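Local atomic coordinates of putative fimbrial subunit (Corynebacterium diphtheriae, PDB entry 4HSQ), a protein that probably polymerises as the major pilin subunit that forms the shaft of SpaD-type pili, cell-surface fibres involved in adhesion. Residues L205-E215 and E245-E253; A61-T72 and V84-V95. All coordinates share one frame; numbering follows the deposited sequence.

Interaction 1: L205-E215 and E245-E253; sequences LHVTDFEDGKE and EFTRAKISE. With CA (calcium ion), chain B.
R248 reaches back from the start of helix 248-252 to meet the carboxylates of D209 and E215 at the edge of its guanidinium, with F210 CD2 over one face and the ring and guanidinium planes 40° apart. D209 holds R248 at two points, the backbone N and NE: OD1 accepts from N at 3.0 Å and OD2 from NE at 3.0 Å, each donor coming from above the carboxylate plane. With CG of D209 set between its backbone N and carbonyl carbon (chi1 62°), the carboxylate is turned to the helix start, where T247 OG1 makes the N-cap bond to K250 N. A bend at chi3 of R248 carries NH2 on to E215 OE2 at 2.8 Å. Next to this network, F246 O accepts from T208 N at 2.9 Å, nearly straight (163°). The F246 ring has I251 CD1 over its centre and L205 O at its edge, while V207 CG1 touches I251 CD1 at 3.7 Å. At the far end of the helix, I251 O and, just beyond it, E253 O bind calcium, with D260, D261 and T264 completing the protein ligands. This is an N-capped helical turn, tied by a salt-bridge network and leading to the calcium site of the prealbumin-like domain.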
loop_
_atom_site.group_PDB
_atom_site.type_symbol
_atom_site.label_atom_id
_atom_site.label_comp_id
_atom_site.label_asym_id
_atom_site.label_seq_id
_atom_site.Cartn_x
_atom_site.Cartn_y
_atom_site.Cartn_z
ATOM N N LEU A 205 8.107 1.207 -2.260
ATOM C CA LEU A 205 7.259 1.654 -3.340
ATOM C C LEU A 205 6.248 0.619 -3.739
ATOM O O LEU A 205 6.515 -0.573 -3.644
ATOM C CB LEU A 205 8.127 2.007 -4.572
ATOM C CG LEU A 205 9.283 2.995 -4.353
ATOM C CD1 LEU A 205 10.145 3.105 -5.623
ATOM C CD2 LEU A 205 8.745 4.370 -3.906
ATOM N N HIS A 206 5.103 1.083 -4.258
ATOM C CA HIS A 206 4.062 0.197 -4.782
ATOM C C HIS A 206 4.583 -0.460 -6.052
ATOM O O HIS A 206 5.160 0.218 -6.920
ATOM C CB HIS A 206 2.820 1.029 -5.102
ATOM C CG HIS A 206 1.558 0.249 -5.259
ATOM N ND1 HIS A 206 1.405 -0.701 -6.262
ATOM C CD2 HIS A 206 0.391 0.371 -4.593
ATOM C CE1 HIS A 206 0.151 -1.126 -6.169
ATOM N NE2 HIS A 206 -0.503 -0.502 -5.193
ATOM N N VAL A 207 4.407 -1.773 -6.162
ATOM C CA VAL A 207 4.819 -2.479 -7.397
ATOM C C VAL A 207 3.979 -1.969 -8.570
ATOM O O VAL A 207 2.816 -1.563 -8.392
ATOM C CB VAL A 207 4.735 -4.017 -7.300
ATOM C CG1 VAL A 207 5.503 -4.532 -6.072
ATOM C CG2 VAL A 207 3.269 -4.521 -7.311
ATOM N N THR A 208 4.553 -2.028 -9.778
ATOM C CA THR A 208 3.846 -1.518 -10.961
ATOM C C THR A 208 2.924 -2.529 -11.649
ATOM O O THR A 208 2.068 -2.110 -12.421
ATOM C CB THR A 208 4.873 -1.034 -11.996
ATOM O OG1 THR A 208 5.708 -2.144 -12.382
ATOM C CG2 THR A 208 5.747 0.093 -11.457
ATOM N N ASP A 209 3.092 -3.834 -11.408
ATOM C CA ASP A 209 2.370 -4.871 -12.178
ATOM C C ASP A 209 1.110 -5.415 -11.503
ATOM O O ASP A 209 0.464 -6.313 -12.027
ATOM C CB ASP A 209 3.348 -6.039 -12.493
ATOM C CG ASP A 209 3.887 -6.722 -11.257
ATOM O OD1 ASP A 209 4.352 -6.007 -10.337
ATOM O OD2 ASP A 209 3.788 -7.959 -11.177
ATOM N N PHE A 210 0.772 -4.904 -10.315
ATOM C CA PHE A 210 -0.380 -5.394 -9.570
ATOM C C PHE A 210 -0.865 -4.260 -8.722
ATOM O O PHE A 210 -0.072 -3.669 -7.976
ATOM C CB PHE A 210 0.031 -6.591 -8.735
ATOM C CG PHE A 210 -1.106 -7.415 -8.204
ATOM C CD1 PHE A 210 -1.741 -7.066 -7.018
ATOM C CD2 PHE A 210 -1.502 -8.587 -8.853
ATOM C CE1 PHE A 210 -2.778 -7.844 -6.508
ATOM C CE2 PHE A 210 -2.524 -9.378 -8.328
ATOM C CZ PHE A 210 -3.148 -9.004 -7.153
ATOM N N GLU A 211 -2.143 -3.923 -8.858
ATOM C CA GLU A 211 -2.703 -2.799 -8.107
ATOM C C GLU A 211 -4.198 -2.939 -7.968
ATOM O O GLU A 211 -4.868 -3.581 -8.804
ATOM C CB GLU A 211 -2.327 -1.441 -8.736
ATOM C CG GLU A 211 -3.055 -1.108 -10.021
ATOM C CD GLU A 211 -2.343 -0.104 -10.898
ATOM O OE1 GLU A 211 -1.332 0.488 -10.449
ATOM O OE2 GLU A 211 -2.809 0.096 -12.042
ATOM N N ASP A 212 -4.733 -2.359 -6.868
ATOM C CA ASP A 212 -6.177 -2.423 -6.573
ATOM C C ASP A 212 -6.694 -3.887 -6.526
ATOM O O ASP A 212 -7.845 -4.165 -6.879
ATOM C CB ASP A 212 -7.003 -1.565 -7.572
ATOM C CG ASP A 212 -6.645 -0.086 -7.589
ATOM O OD1 ASP A 212 -6.042 0.405 -6.587
ATOM O OD2 ASP A 212 -6.978 0.590 -8.588
ATOM N N GLY A 213 -5.853 -4.790 -6.030
ATOM C CA GLY A 213 -6.207 -6.178 -5.822
ATOM C C GLY A 213 -6.167 -7.090 -7.034
ATOM O O GLY A 213 -6.522 -8.263 -6.921
ATOM N N LYS A 214 -5.669 -6.608 -8.173
ATOM C CA LYS A 214 -5.605 -7.474 -9.348
ATOM C C LYS A 214 -4.397 -7.133 -10.221
ATOM O O LYS A 214 -3.798 -6.061 -10.071
ATOM C CB LYS A 214 -6.936 -7.394 -10.146
ATOM C CG LYS A 214 -7.150 -6.047 -10.824
ATOM C CD LYS A 214 -8.577 -5.804 -11.298
ATOM C CE LYS A 214 -8.683 -4.493 -12.054
ATOM N NZ LYS A 214 -8.276 -3.306 -11.234
ATOM N N GLU A 215 -4.050 -8.037 -11.158
ATOM C CA GLU A 215 -2.959 -7.783 -12.118
ATOM C C GLU A 215 -3.230 -6.497 -12.861
ATOM O O GLU A 215 -4.383 -6.227 -13.187
ATOM C CB GLU A 215 -2.835 -8.942 -13.130
ATOM C CG GLU A 215 -2.595 -10.293 -12.480
ATOM C CD GLU A 215 -1.159 -10.629 -12.129
ATOM O OE1 GLU A 215 -0.239 -9.975 -12.675
ATOM O OE2 GLU A 215 -0.953 -11.567 -11.323
ATOM N N GLU A 245 12.151 -1.044 -13.590
ATOM C CA GLU A 245 11.017 -1.970 -13.832
ATOM C C GLU A 245 10.690 -2.590 -12.477
ATOM O O GLU A 245 11.293 -3.594 -12.078
ATOM C CB GLU A 245 11.360 -3.065 -14.879
ATOM C CG GLU A 245 11.870 -2.547 -16.214
ATOM C CD GLU A 245 11.623 -3.435 -17.425
ATOM O OE1 GLU A 245 11.944 -2.989 -18.551
ATOM O OE2 GLU A 245 11.102 -4.563 -17.258
ATOM N N PHE A 246 9.827 -1.922 -11.721
ATOM C CA PHE A 246 9.544 -2.286 -10.332
ATOM C C PHE A 246 8.347 -3.241 -10.196
ATOM O O PHE A 246 7.343 -2.949 -9.563
ATOM C CB PHE A 246 9.362 -0.996 -9.533
ATOM C CG PHE A 246 9.671 -1.133 -8.070
ATOM C CD1 PHE A 246 10.979 -1.330 -7.632
ATOM C CD2 PHE A 246 8.655 -1.078 -7.125
ATOM C CE1 PHE A 246 11.264 -1.452 -6.264
ATOM C CE2 PHE A 246 8.940 -1.217 -5.771
ATOM C CZ PHE A 246 10.240 -1.366 -5.349
ATOM N N THR A 247 8.527 -4.445 -10.723
ATOM C CA THR A 247 7.512 -5.504 -10.706
ATOM C C THR A 247 7.813 -6.534 -9.624
ATOM O O THR A 247 8.963 -6.686 -9.206
ATOM C CB THR A 247 7.419 -6.187 -12.072
ATOM O OG1 THR A 247 8.632 -6.921 -12.288
ATOM C CG2 THR A 247 7.160 -5.184 -13.216
ATOM N N ARG A 248 6.783 -7.247 -9.178
ATOM C CA ARG A 248 6.944 -8.341 -8.213
ATOM C C ARG A 248 8.069 -9.315 -8.619
ATOM O O ARG A 248 8.917 -9.668 -7.786
ATOM C CB ARG A 248 5.625 -9.127 -8.092
ATOM C CG ARG A 248 4.511 -8.366 -7.352
ATOM C CD ARG A 248 3.212 -9.138 -7.387
ATOM N NE ARG A 248 2.700 -9.328 -8.744
ATOM C CZ ARG A 248 1.742 -10.195 -9.059
ATOM N NH1 ARG A 248 1.170 -10.934 -8.115
ATOM N NH2 ARG A 248 1.361 -10.339 -10.315
ATOM N N ALA A 249 8.068 -9.760 -9.892
ATOM C CA ALA A 249 9.052 -10.721 -10.410
ATOM C C ALA A 249 10.469 -10.143 -10.385
ATOM O O ALA A 249 11.400 -10.850 -9.941
ATOM C CB ALA A 249 8.684 -11.154 -11.816
ATOM N N LYS A 250 10.639 -8.868 -10.787
ATOM C CA LYS A 250 11.975 -8.240 -10.758
ATOM C C LYS A 250 12.497 -8.055 -9.323
ATOM O O LYS A 250 13.662 -8.313 -9.051
ATOM C CB LYS A 250 12.000 -6.886 -11.488
ATOM C CG LYS A 250 11.941 -7.017 -13.016
ATOM C CD LYS A 250 13.308 -7.313 -13.652
ATOM C CE LYS A 250 13.231 -7.456 -15.156
ATOM N NZ LYS A 250 12.951 -6.159 -15.832
ATOM N N ILE A 251 11.627 -7.678 -8.412
ATOM C CA ILE A 251 11.995 -7.456 -6.997
ATOM C C ILE A 251 12.392 -8.780 -6.346
ATOM O O ILE A 251 13.375 -8.837 -5.605
ATOM C CB ILE A 251 10.813 -6.801 -6.254
ATOM C CG1 ILE A 251 10.536 -5.385 -6.792
ATOM C CG2 ILE A 251 11.019 -6.816 -4.712
ATOM C CD1 ILE A 251 9.158 -4.825 -6.403
ATOM N N SER A 252 11.630 -9.839 -6.657
ATOM C CA SER A 252 11.802 -11.197 -6.109
ATOM C C SER A 252 13.177 -11.796 -6.440
ATOM O O SER A 252 13.653 -12.629 -5.670
ATOM C CB SER A 252 10.741 -12.136 -6.680
ATOM O OG SER A 252 10.954 -13.385 -6.061
ATOM N N GLU A 253 13.794 -11.409 -7.577
ATOM C CA GLU A 253 15.145 -11.919 -7.916
ATOM C C GLU A 253 16.105 -11.673 -6.765
ATOM O O GLU A 253 15.955 -10.688 -6.046
ATOM C CB GLU A 253 15.689 -11.253 -9.177
ATOM C CG GLU A 253 14.986 -11.732 -10.421
ATOM C CD GLU A 253 15.748 -11.402 -11.688
ATOM O OE1 GLU A 253 16.770 -12.074 -11.973
ATOM O OE2 GLU A 253 15.318 -10.463 -12.396
HETATM CA CA CA B . 15.599 -8.602 -5.171
HETATM O O HOH W 1 7.584 -1.218 -14.063
HETATM O O HOH W 2 5.751 -9.522 -11.786
HETATM O O HOH W 3 -1.058 -12.644 -8.521
HETATM O O HOH W 4 15.684 -7.712 -7.482
#

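Interaction 2: A61-T72 and V84-V95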
loop_
_atom_site.group_PDB
_atom_site.type_symbol
_atom_site.label_atom_id
_atom_site.label_comp_id
_atom_site.label_asym_id
_atom_site.label_seq_id
_atom_site.Cartn_x
_atom_site.Cartn_y
_atom_site.Cartn_z
ATOM N N ALA A 61 -25.682 1.813 4.615
ATOM C CA ALA A 61 -26.732 0.776 4.635
ATOM C C ALA A 61 -27.602 1.111 3.432
ATOM O O ALA A 61 -28.334 2.107 3.477
ATOM C CB ALA A 61 -27.522 0.810 5.940
ATOM N N GLY A 62 -27.374 0.406 2.322
ATOM C CA GLY A 62 -28.024 0.702 1.050
ATOM C C GLY A 62 -27.485 2.028 0.547
ATOM O O GLY A 62 -26.270 2.184 0.375
ATOM N N ASP A 63 -28.364 3.018 0.398
ATOM C CA ASP A 63 -27.954 4.364 -0.006
ATOM C C ASP A 63 -27.816 5.278 1.200
ATOM O O ASP A 63 -27.394 6.419 1.036
ATOM C CB ASP A 63 -28.960 4.955 -1.014
ATOM C CG ASP A 63 -28.877 4.289 -2.373
ATOM O OD1 ASP A 63 -27.763 4.269 -2.961
ATOM O OD2 ASP A 63 -29.912 3.777 -2.845
ATOM N N THR A 64 -28.179 4.796 2.412
ATOM C CA THR A 64 -28.085 5.621 3.613
ATOM C C THR A 64 -26.628 5.697 4.099
ATOM O O THR A 64 -26.066 4.682 4.496
ATOM C CB THR A 64 -29.004 5.076 4.727
ATOM O OG1 THR A 64 -30.308 4.871 4.203
ATOM C CG2 THR A 64 -29.053 5.974 5.959
ATOM N N VAL A 65 -26.074 6.905 4.166
ATOM C CA VAL A 65 -24.729 7.105 4.688
ATOM C C VAL A 65 -24.860 7.242 6.201
ATOM O O VAL A 65 -25.524 8.160 6.675
ATOM C CB VAL A 65 -24.010 8.304 4.029
ATOM C CG1 VAL A 65 -22.666 8.564 4.698
ATOM C CG2 VAL A 65 -23.832 8.067 2.525
ATOM N N LEU A 66 -24.239 6.324 6.962
ATOM C CA LEU A 66 -24.343 6.371 8.425
ATOM C C LEU A 66 -23.449 7.444 9.018
ATOM O O LEU A 66 -22.461 7.836 8.396
ATOM C CB LEU A 66 -24.007 4.996 9.055
ATOM C CG LEU A 66 -24.900 3.800 8.710
ATOM C CD1 LEU A 66 -24.673 2.654 9.682
ATOM C CD2 LEU A 66 -26.380 4.161 8.711
ATOM N N GLY A 67 -23.829 7.945 10.187
ATOM C CA GLY A 67 -23.037 8.918 10.925
ATOM C C GLY A 67 -22.240 8.229 12.021
ATOM O O GLY A 67 -22.452 7.045 12.289
ATOM N N THR A 68 -21.343 8.959 12.697
ATOM C CA THR A 68 -20.519 8.356 13.759
ATOM C C THR A 68 -21.334 7.911 14.990
ATOM O O THR A 68 -20.840 7.085 15.729
ATOM C CB THR A 68 -19.373 9.273 14.160
ATOM O OG1 THR A 68 -19.947 10.457 14.716
ATOM C CG2 THR A 68 -18.432 9.582 12.980
ATOM N N SER A 69 -22.597 8.350 15.160
ATOM C CA SER A 69 -23.422 7.840 16.257
ATOM C C SER A 69 -24.014 6.471 15.898
ATOM O O SER A 69 -24.512 5.770 16.782
ATOM C CB SER A 69 -24.554 8.812 16.595
ATOM O OG SER A 69 -23.999 9.978 17.182
ATOM N N ASP A 70 -23.944 6.096 14.603
ATOM C CA ASP A 70 -24.534 4.865 14.076
ATOM C C ASP A 70 -23.617 3.653 14.195
ATOM O O ASP A 70 -24.065 2.525 13.954
ATOM C CB ASP A 70 -24.967 5.062 12.622
ATOM C CG ASP A 70 -26.072 6.092 12.452
ATOM O OD1 ASP A 70 -26.960 6.168 13.332
ATOM O OD2 ASP A 70 -26.071 6.790 11.427
ATOM N N TYR A 71 -22.355 3.860 14.585
ATOM C CA TYR A 71 -21.423 2.757 14.727
ATOM C C TYR A 71 -20.330 3.099 15.746
ATOM O O TYR A 71 -20.104 4.271 16.049
ATOM C CB TYR A 71 -20.791 2.368 13.363
ATOM C CG TYR A 71 -19.989 3.480 12.699
ATOM C CD1 TYR A 71 -18.632 3.656 12.977
ATOM C CD2 TYR A 71 -20.583 4.339 11.775
ATOM C CE1 TYR A 71 -17.894 4.681 12.378
ATOM C CE2 TYR A 71 -19.853 5.365 11.162
ATOM C CZ TYR A 71 -18.505 5.521 11.459
ATOM O OH TYR A 71 -17.763 6.509 10.856
ATOM N N THR A 72 -19.659 2.082 16.267
ATOM C CA THR A 72 -18.505 2.359 17.124
ATOM C C THR A 72 -17.312 1.824 16.369
ATOM O O THR A 72 -17.466 0.915 15.542
ATOM C CB THR A 72 -18.620 1.751 18.529
ATOM O OG1 THR A 72 -18.597 0.334 18.413
ATOM C CG2 THR A 72 -19.844 2.218 19.305
ATOM N N VAL A 84 -12.634 -3.288 14.490
ATOM C CA VAL A 84 -14.019 -3.731 14.692
ATOM C C VAL A 84 -14.915 -2.507 14.537
ATOM O O VAL A 84 -14.754 -1.544 15.280
ATOM C CB VAL A 84 -14.252 -4.435 16.068
ATOM C CG1 VAL A 84 -15.686 -4.947 16.173
ATOM C CG2 VAL A 84 -13.269 -5.586 16.287
ATOM N N VAL A 85 -15.843 -2.552 13.581
ATOM C CA VAL A 85 -16.821 -1.481 13.339
ATOM C C VAL A 85 -18.169 -2.080 13.664
ATOM O O VAL A 85 -18.603 -2.987 12.961
ATOM C CB VAL A 85 -16.744 -0.912 11.897
ATOM C CG1 VAL A 85 -17.789 0.185 11.706
ATOM C CG2 VAL A 85 -15.334 -0.395 11.596
ATOM N N THR A 86 -18.791 -1.632 14.762
ATOM C CA THR A 86 -20.041 -2.212 15.279
ATOM C C THR A 86 -21.184 -1.248 15.138
ATOM O O THR A 86 -21.078 -0.127 15.613
ATOM C CB THR A 86 -19.849 -2.580 16.756
ATOM O OG1 THR A 86 -18.671 -3.371 16.908
ATOM C CG2 THR A 86 -21.047 -3.331 17.344
ATOM N N LEU A 87 -22.297 -1.680 14.546
ATOM C CA LEU A 87 -23.445 -0.783 14.465
ATOM C C LEU A 87 -24.028 -0.624 15.844
ATOM O O LEU A 87 -24.068 -1.591 16.621
ATOM C CB LEU A 87 -24.527 -1.254 13.477
ATOM C CG LEU A 87 -24.103 -1.526 12.033
ATOM C CD1 LEU A 87 -25.333 -1.688 11.169
ATOM C CD2 LEU A 87 -23.227 -0.396 11.466
ATOM N N THR A 88 -24.408 0.617 16.176
ATOM C CA THR A 88 -25.035 0.927 17.463
ATOM C C THR A 88 -26.531 0.650 17.338
ATOM O O THR A 88 -26.991 0.398 16.226
ATOM C CB THR A 88 -24.781 2.405 17.822
ATOM O OG1 THR A 88 -25.400 3.227 16.837
ATOM C CG2 THR A 88 -23.310 2.742 17.927
ATOM N N ASP A 89 -27.311 0.825 18.424
ATOM C CA ASP A 89 -28.767 0.672 18.308
ATOM C C ASP A 89 -29.362 1.724 17.338
ATOM O O ASP A 89 -30.235 1.363 16.554
ATOM C CB ASP A 89 -29.453 0.709 19.675
ATOM C CG ASP A 89 -29.221 -0.545 20.510
ATOM O OD1 ASP A 89 -28.907 -1.613 19.920
ATOM O OD2 ASP A 89 -29.343 -0.463 21.753
ATOM N N GLU A 90 -28.838 2.972 17.312
ATOM C CA GLU A 90 -29.318 3.988 16.351
ATOM C C GLU A 90 -28.970 3.597 14.903
ATOM O O GLU A 90 -29.794 3.770 14.005
ATOM C CB GLU A 90 -28.740 5.372 16.656
ATOM C CG GLU A 90 -29.270 5.995 17.932
ATOM C CD GLU A 90 -28.358 7.018 18.577
ATOM O OE1 GLU A 90 -27.477 7.569 17.876
ATOM O OE2 GLU A 90 -28.532 7.279 19.791
ATOM N N GLY A 91 -27.758 3.067 14.698
ATOM C CA GLY A 91 -27.316 2.591 13.390
ATOM C C GLY A 91 -28.118 1.418 12.864
ATOM O O GLY A 91 -28.476 1.385 11.682
ATOM N N LEU A 92 -28.422 0.460 13.751
ATOM C CA LEU A 92 -29.233 -0.715 13.393
ATOM C C LEU A 92 -30.660 -0.307 12.969
ATOM O O LEU A 92 -31.203 -0.923 12.058
ATOM C CB LEU A 92 -29.271 -1.723 14.541
ATOM C CG LEU A 92 -27.952 -2.407 14.920
ATOM C CD1 LEU A 92 -28.055 -2.998 16.311
ATOM C CD2 LEU A 92 -27.529 -3.450 13.880
ATOM N N LYS A 93 -31.216 0.788 13.540
ATOM C CA LYS A 93 -32.534 1.324 13.166
ATOM C C LYS A 93 -32.555 1.830 11.716
ATOM O O LYS A 93 -33.612 1.828 11.091
ATOM C CB LYS A 93 -32.932 2.481 14.096
ATOM C CG LYS A 93 -33.402 2.065 15.477
ATOM C CD LYS A 93 -33.862 3.289 16.283
ATOM C CE LYS A 93 -33.981 3.019 17.769
ATOM N NZ LYS A 93 -32.652 2.985 18.448
ATOM N N LYS A 94 -31.403 2.288 11.192
ATOM C CA LYS A 94 -31.316 2.824 9.836
ATOM C C LYS A 94 -31.139 1.715 8.799
ATOM O O LYS A 94 -31.189 1.992 7.598
ATOM C CB LYS A 94 -30.159 3.840 9.725
ATOM C CG LYS A 94 -30.336 5.077 10.582
ATOM C CD LYS A 94 -29.279 6.121 10.253
ATOM C CE LYS A 94 -29.363 7.308 11.177
ATOM N NZ LYS A 94 -28.231 8.252 10.947
ATOM N N VAL A 95 -30.922 0.469 9.244
ATOM C CA VAL A 95 -30.701 -0.645 8.309
ATOM C C VAL A 95 -32.038 -1.209 7.856
ATOM O O VAL A 95 -32.870 -1.551 8.690
ATOM C CB VAL A 95 -29.775 -1.755 8.882
ATOM C CG1 VAL A 95 -29.475 -2.830 7.825
ATOM C CG2 VAL A 95 -28.472 -1.153 9.418
HETATM O O HOH W 5 -27.632 8.610 8.311
HETATM O O HOH W 6 -25.274 5.954 19.275
HETATM O O HOH W 7 -16.485 -1.519 17.456
#
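A beta hairpin, strands 71-73 and 82-87, runs straight into the capped helix 89-93, and the loop ahead of the hairpin folds against that helix. T72 and T86 form the antiparallel hydrogen-bonded pair, with T72 N to T86 O at 2.7 Å and T86 N to T72 O at 3.0 Å; their side chains lie side by side, and a water meets both hydroxyls. Y71 and L87 make the next, non-hydrogen-bonded pair. Just past the end of strand 82-87, T88 takes over: its OG1 donates to S69 O at 2.7 Å, on a lone pair in the carbonyl plane, and accepts the N-cap bond from G91 N. A chi1 of 63° tucks OG1 in over the backbone, letting one hydroxyl serve loop and helix together. D70 O receives T88 N at 2.9 Å from above its carbonyl plane and is also approached by G91 CA at 3.3 Å. The D70 side chain crosses the extended K94 chain at about a right angle; NZ binds the syn lone pair of OD2 at 2.7 Å, and G67 N reaches that oxygen from the anti side. With donors on both sides of OD2, the rotation of the carboxylate is probably restrained. L66 continues the joint with CD1 against L87 CD2 at 3.8 Å and CD2 alongside K94 CD. The whole is a strand-to-helix junction with a threonine N-cap, within the Sgo0707 N2-type domain.

The two contacts belong to successive domains of the pilin fragment, interaction 2 to the Sgo0707 N2-type domain and interaction 1 to the prealbumin-like one. Their centres are 37 Å apart and their nearest atoms about 20 Å, so neither touches the other. Both reach one branched sheet, in which strand 142-155 passes between the domains. Each uses a short helix begun by a threonine cap, yet only interaction 1 ends at calcium, with I251 O and E253 O each 2.3 Å from the ion; interaction 2 lies away from that site. H206 and D212 of interaction 1 also bond to D12 and K11 in the N2-type domain, placing 205-215 at the domain boundary.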